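Local coordinates for protein short afifavidin (Afifella pfennigii, PDB 6HDT) that binds biotin very tightly without forming a covalent bond, and also 2-iminobiotin, although its role in the cell is still obscure, at residues R8-A13 with L33-G38; G43-N48 with T87-F92. All blocks are in the same frame, centred on the assembly; numbering follows the deposited sequence.

From the N terminus the chain first forms helix 7-14, then enters an eight-stranded antiparallel barrel in which each strand pairs with the next in sequence. Contact 1 (8-13 with 33-38) closes a loop over the first hairpin, strands 20-24 and 30-35, and sets the helix against the end of the second of these. Strand 40-46 follows directly, and from it contact 2 (43-48 with 87-92) reaches through the barrel interior to strand 82-96, spanning strands 58-66 and 69-77. The two loops neither nest nor cross but follow in series. Their centres lie about 16 Å apart, contact 1 buried under the helix at one end of the barrel and contact 2 near its middle, beside biotin.

Contact 1 of 2, residues R8-A13 with L33-G38; sequences RQSAEA and LVFGAG
Phe35, the last residue of strand 30-35, turns its ring to helix 7-14, where Ser10 and Ala11 receive it. The CA of Ala11 sits over one ring face, 4.2 Å from the centroid and 25° off the normal, a CH-pi contact displaced toward the rim. On the same face the Ala11 methyl comes down over the CD2 rim, CB to CD2 3.7 Å, while Ser10 OG comes obliquely from that side to the CD1 rim, 3.7 Å from CD1 of Phe35. The ring reaches the helix because its CG stands opposite the carbonyl carbon, beside the backbone N (chi1 -64°). Ser10 contributes a polar link as well: its hydroxyl donates to a water, OG to water O 2.6 Å, and this water in turn donates to Gly36 O at 2.9 Å. The water lies in the plane of the Phe35 ring, at its edge, so the bridge runs past the aromatic group and ties the helix to the backbone just beyond the strand. In the next shell, Phe14 meets Phe35 with ring planes at about 45°, and Thr65 of strand 58-66 touches both Phe35 and Ser10. On the outer side of the helix, a salt bridge joins Arg8 NE to Glu12 OE2 at 3.4 Å, one turn apart. The whole is a short N-terminal helix packed against an end of the avidin-type antiparallel beta barrel, away from the biotin site.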
loop_
_atom_site.group_PDB
_atom_site.type_symbol
_atom_site.label_atom_id
_atom_site.label_comp_id
_atom_site.label_asym_id
_atom_site.label_seq_id
_atom_site.Cartn_x
_atom_site.Cartn_y
_atom_site.Cartn_z
ATOM N N ARG A 8 -13.028 -10.043 12.375
ATOM C CA ARG A 8 -13.216 -9.391 13.678
ATOM C C ARG A 8 -11.924 -9.407 14.535
ATOM O O ARG A 8 -11.578 -8.419 15.159
ATOM C CB ARG A 8 -14.412 -9.996 14.423
ATOM C CG ARG A 8 -14.251 -10.026 15.944
ATOM C CD ARG A 8 -15.579 -9.956 16.679
ATOM N NE ARG A 8 -16.096 -8.607 16.540
ATOM C CZ ARG A 8 -17.136 -8.263 15.786
ATOM N NH1 ARG A 8 -17.849 -9.187 15.133
ATOM N NH2 ARG A 8 -17.475 -6.976 15.704
ATOM N N GLN A 9 -11.204 -10.520 14.526
ATOM C CA GLN A 9 -9.923 -10.611 15.225
ATOM C C GLN A 9 -8.910 -9.621 14.642
ATOM O O GLN A 9 -8.153 -9.006 15.364
ATOM C CB GLN A 9 -9.376 -12.034 15.156
ATOM C CG GLN A 9 -10.099 -13.022 16.064
ATOM C CD GLN A 9 -9.688 -14.462 15.765
ATOM O OE1 GLN A 9 -9.316 -14.806 14.631
ATOM N NE2 GLN A 9 -9.768 -15.314 16.774
ATOM N N SER A 10 -8.898 -9.469 13.312
ATOM C CA SER A 10 -7.999 -8.507 12.701
ATOM C C SER A 10 -8.319 -7.022 13.091
ATOM O O SER A 10 -7.407 -6.189 13.325
ATOM C CB SER A 10 -7.997 -8.726 11.173
ATOM O OG SER A 10 -7.149 -7.813 10.578
ATOM N N ALA A 11 -9.612 -6.697 13.166
ATOM C CA ALA A 11 -10.052 -5.383 13.561
ATOM C C ALA A 11 -9.708 -5.121 15.005
ATOM O O ALA A 11 -9.278 -4.032 15.337
ATOM C CB ALA A 11 -11.550 -5.239 13.371
ATOM N N GLU A 12 -9.889 -6.114 15.860
ATOM C CA GLU A 12 -9.619 -5.907 17.296
ATOM C C GLU A 12 -8.113 -5.753 17.543
ATOM O O GLU A 12 -7.705 -4.922 18.349
ATOM C CB GLU A 12 -10.210 -7.026 18.146
ATOM C CG GLU A 12 -11.739 -6.972 18.228
ATOM C CD GLU A 12 -12.327 -8.160 18.963
ATOM O OE1 GLU A 12 -11.570 -8.812 19.711
ATOM O OE2 GLU A 12 -13.539 -8.447 18.789
ATOM N N ALA A 13 -7.296 -6.501 16.798
ATOM C CA ALA A 13 -5.868 -6.359 16.905
ATOM C C ALA A 13 -5.479 -4.949 16.453
ATOM O O ALA A 13 -4.541 -4.381 16.946
ATOM C CB ALA A 13 -5.151 -7.426 16.086
ATOM N N LEU A 33 -12.661 1.778 6.559
ATOM C CA LEU A 33 -11.835 0.584 6.506
ATOM C C LEU A 33 -12.657 -0.629 6.856
ATOM O O LEU A 33 -13.398 -0.652 7.853
ATOM C CB LEU A 33 -10.647 0.672 7.481
ATOM C CG LEU A 33 -9.635 1.786 7.216
ATOM C CD1 LEU A 33 -8.563 1.761 8.281
ATOM C CD2 LEU A 33 -9.024 1.647 5.834
ATOM N N VAL A 34 -12.478 -1.657 6.060
ATOM C CA VAL A 34 -13.122 -2.945 6.279
ATOM C C VAL A 34 -12.044 -4.012 6.354
ATOM O O VAL A 34 -11.291 -4.233 5.400
ATOM C CB VAL A 34 -14.139 -3.292 5.162
ATOM C CG1 VAL A 34 -14.985 -4.474 5.577
ATOM C CG2 VAL A 34 -15.039 -2.107 4.855
ATOM N N PHE A 35 -11.918 -4.625 7.523
ATOM C CA PHE A 35 -11.023 -5.760 7.697
ATOM C C PHE A 35 -11.654 -7.065 7.188
ATOM O O PHE A 35 -12.841 -7.344 7.421
ATOM C CB PHE A 35 -10.603 -5.877 9.155
ATOM C CG PHE A 35 -9.808 -4.713 9.599
ATOM C CD1 PHE A 35 -8.454 -4.638 9.300
ATOM C CD2 PHE A 35 -10.414 -3.641 10.206
ATOM C CE1 PHE A 35 -7.710 -3.538 9.653
ATOM C CE2 PHE A 35 -9.665 -2.532 10.570
ATOM C CZ PHE A 35 -8.317 -2.483 10.291
ATOM N N GLY A 36 -10.854 -7.841 6.463
ATOM C CA GLY A 36 -11.292 -9.129 5.939
ATOM C C GLY A 36 -10.330 -10.267 6.240
ATOM O O GLY A 36 -9.514 -10.183 7.140
ATOM N N ALA A 37 -10.447 -11.339 5.461
ATOM C CA ALA A 37 -9.636 -12.531 5.634
ATOM C C ALA A 37 -8.269 -12.305 4.989
ATOM O O ALA A 37 -8.087 -11.376 4.211
ATOM C CB ALA A 37 -10.313 -13.709 4.990
ATOM N N GLY A 38 -7.308 -13.154 5.329
ATOM C CA GLY A 38 -5.976 -13.026 4.804
ATOM C C GLY A 38 -5.334 -11.690 5.125
ATOM O O GLY A 38 -4.635 -11.143 4.293
HETATM O O HOH W 1 -7.763 -8.101 8.057
#

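Contact 2 of 2, residues G43-N48 with T87-F92; sequences GFYVNN and TSWTGF. With BTN (biotin), chain E.
Tyr45, on strand 40-46, extends its ring into the barrel and meets Trp89, which comes from the opposite direction off strand 82-96. CH2 of the indole lies over the centre of the phenol ring, 3.8 Å above its plane, and the shortest approach is Tyr45 CZ to Trp89 CZ2 at 3.4 Å. With the planes at 32° the pair is oblique. An extended first torsion, with CG opposite the backbone N (chi1 -159°), carries the phenol hydroxyl to biotin, where OH donates to the ureido oxygen O3 at 2.7 Å. That oxygen lies in the plane of the tyrosine ring, and Asn25 ND2 and Ser29 OG also bond to biotin. Such polar groups around the ureido head are characteristic of biotin sites in the avidin family, whose fold is an eight-stranded up-and-down barrel holding the ligand at one end. Beyond the strand, Asn47 takes a nearly straight bond from the ligand, N2 to OD1 2.9 Å at 165°; the same OD1 also accepts from Ala49 N, which helps fix the amide's rotation. CG of Asn47 lies against C7 of the valeryl chain, and ND2 against C7 and C9. Across the pocket, Thr87 OG1, which is hydrogen-bonded to Trp76 NE1, comes within 3.3 Å of biotin S1, while the CG2 methyl of Thr87 lies on the indole face opposite Tyr45. Trp89 CZ2 approaches the same sulfur at 3.6 Å, and its NE1 is hydrogen-bonded to Asp123 OD2, a carboxylate oxygen that also bonds biotin.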
loop_
_atom_site.group_PDB
_atom_site.type_symbol
_atom_site.label_atom_id
_atom_site.label_comp_id
_atom_site.label_asym_id
_atom_site.label_seq_id
_atom_site.Cartn_x
_atom_site.Cartn_y
_atom_site.Cartn_z
ATOM N N GLY A 43 -11.882 -0.850 1.532
ATOM C CA GLY A 43 -12.685 0.292 1.899
ATOM C C GLY A 43 -12.759 1.265 0.740
ATOM O O GLY A 43 -12.669 0.865 -0.424
ATOM N N PHE A 44 -12.890 2.527 1.106
ATOM C CA PHE A 44 -12.928 3.672 0.196
ATOM C C PHE A 44 -12.386 4.917 0.888
ATOM O O PHE A 44 -12.338 5.008 2.132
ATOM C CB PHE A 44 -14.342 3.929 -0.342
ATOM C CG PHE A 44 -15.289 4.523 0.670
ATOM C CD1 PHE A 44 -15.373 5.902 0.872
ATOM C CD2 PHE A 44 -16.113 3.689 1.412
ATOM C CE1 PHE A 44 -16.248 6.433 1.815
ATOM C CE2 PHE A 44 -16.998 4.213 2.324
ATOM C CZ PHE A 44 -17.064 5.582 2.538
ATOM N N TYR A 45 -11.960 5.863 0.056
ATOM C CA TYR A 45 -11.305 7.076 0.487
ATOM C C TYR A 45 -11.908 8.275 -0.174
ATOM O O TYR A 45 -12.087 8.292 -1.391
ATOM C CB TYR A 45 -9.818 7.016 0.161
ATOM C CG TYR A 45 -8.963 7.955 0.977
ATOM C CD1 TYR A 45 -8.768 9.271 0.588
ATOM C CD2 TYR A 45 -8.331 7.509 2.138
ATOM C CE1 TYR A 45 -7.968 10.141 1.344
ATOM C CE2 TYR A 45 -7.540 8.359 2.891
ATOM C CZ TYR A 45 -7.346 9.677 2.483
ATOM O OH TYR A 45 -6.587 10.552 3.210
ATOM N N VAL A 46 -12.191 9.296 0.621
ATOM C CA VAL A 46 -12.719 10.540 0.076
ATOM C C VAL A 46 -11.757 11.652 0.382
ATOM O O VAL A 46 -11.579 12.050 1.538
ATOM C CB VAL A 46 -14.134 10.880 0.552
ATOM C CG1 VAL A 46 -14.590 12.214 -0.058
ATOM C CG2 VAL A 46 -15.095 9.769 0.160
ATOM N N ASN A 47 -11.124 12.145 -0.676
ATOM C CA ASN A 47 -10.149 13.215 -0.559
ATOM C C ASN A 47 -10.841 14.572 -0.441
ATOM O O ASN A 47 -11.677 14.924 -1.275
ATOM C CB ASN A 47 -9.172 13.171 -1.736
ATOM C CG ASN A 47 -8.301 14.395 -1.819
ATOM O OD1 ASN A 47 -7.792 14.862 -0.811
ATOM N ND2 ASN A 47 -8.111 14.922 -3.038
ATOM N N ASN A 48 -10.510 15.299 0.623
ATOM C CA ASN A 48 -11.063 16.622 0.789
ATOM C C ASN A 48 -9.902 17.664 0.984
ATOM O O ASN A 48 -10.142 18.840 1.237
ATOM C CB ASN A 48 -12.190 16.562 1.879
ATOM C CG ASN A 48 -13.314 15.507 1.557
ATOM O OD1 ASN A 48 -13.840 15.440 0.437
ATOM N ND2 ASN A 48 -13.688 14.692 2.559
ATOM N N THR A 87 -1.679 6.813 -4.459
ATOM C CA THR A 87 -1.094 7.036 -3.099
ATOM C C THR A 87 -1.088 5.743 -2.283
ATOM O O THR A 87 -1.997 4.928 -2.373
ATOM C CB THR A 87 -1.920 8.097 -2.328
ATOM O OG1 THR A 87 -2.048 9.293 -3.096
ATOM C CG2 THR A 87 -1.355 8.448 -0.968
ATOM N N SER A 88 -0.049 5.560 -1.463
ATOM C CA SER A 88 -0.082 4.537 -0.419
ATOM C C SER A 88 0.194 5.183 0.913
ATOM O O SER A 88 1.063 6.004 1.032
ATOM C CB SER A 88 0.920 3.420 -0.661
ATOM O OG SER A 88 0.788 2.852 -2.008
ATOM N N TRP A 89 -0.511 4.709 1.935
ATOM C CA TRP A 89 -0.290 5.161 3.281
ATOM C C TRP A 89 0.236 3.983 4.066
ATOM O O TRP A 89 -0.166 2.852 3.814
ATOM C CB TRP A 89 -1.613 5.565 3.924
ATOM C CG TRP A 89 -2.256 6.820 3.479
ATOM C CD1 TRP A 89 -2.279 8.008 4.140
ATOM C CD2 TRP A 89 -3.033 6.999 2.301
ATOM N NE1 TRP A 89 -3.004 8.925 3.438
ATOM C CE2 TRP A 89 -3.484 8.332 2.301
ATOM C CE3 TRP A 89 -3.403 6.155 1.245
ATOM C CZ2 TRP A 89 -4.298 8.840 1.300
ATOM C CZ3 TRP A 89 -4.206 6.681 0.228
ATOM C CH2 TRP A 89 -4.633 7.994 0.259
ATOM N N THR A 90 1.061 4.241 5.083
ATOM C CA THR A 90 1.520 3.171 5.964
ATOM C C THR A 90 1.651 3.733 7.359
ATOM O O THR A 90 2.081 4.848 7.527
ATOM C CB THR A 90 2.864 2.568 5.508
ATOM O OG1 THR A 90 2.901 2.471 4.066
ATOM C CG2 THR A 90 3.104 1.182 6.149
ATOM N N GLY A 91 1.236 2.972 8.353
ATOM C CA GLY A 91 1.214 3.548 9.695
ATOM C C GLY A 91 0.759 2.575 10.742
ATOM O O GLY A 91 0.710 1.382 10.542
ATOM N N PHE A 92 0.459 3.160 11.900
ATOM C CA PHE A 92 0.149 2.422 13.107
ATOM C C PHE A 92 -0.950 3.102 13.920
ATOM O O PHE A 92 -1.060 4.348 13.964
ATOM C CB PHE A 92 1.383 2.246 13.966
ATOM C CG PHE A 92 2.012 3.521 14.431
ATOM C CD1 PHE A 92 2.987 4.153 13.653
ATOM C CD2 PHE A 92 1.674 4.085 15.666
ATOM C CE1 PHE A 92 3.577 5.324 14.085
ATOM C CE2 PHE A 92 2.281 5.264 16.104
ATOM C CZ PHE A 92 3.230 5.879 15.318
HETATM C C11 BTN E . -4.193 13.739 -6.900
HETATM O O11 BTN E . -3.307 13.301 -7.658
HETATM O O12 BTN E . -4.274 14.955 -6.606
HETATM C C10 BTN E . -5.174 12.732 -6.322
HETATM C C9 BTN E . -5.646 13.100 -4.917
HETATM C C8 BTN E . -4.540 12.944 -3.870
HETATM C C7 BTN E . -4.946 13.396 -2.470
HETATM C C2 BTN E . -3.782 13.185 -1.507
HETATM S S1 BTN E . -3.487 11.492 -1.028
HETATM C C6 BTN E . -2.445 11.993 0.311
HETATM C C5 BTN E . -3.094 13.244 0.877
HETATM N N1 BTN E . -4.051 12.951 1.907
HETATM C C3 BTN E . -5.317 13.250 1.623
HETATM O O3 BTN E . -6.269 13.094 2.408
HETATM N N2 BTN E . -5.353 13.751 0.361
HETATM C C4 BTN E . -4.007 13.893 -0.172
#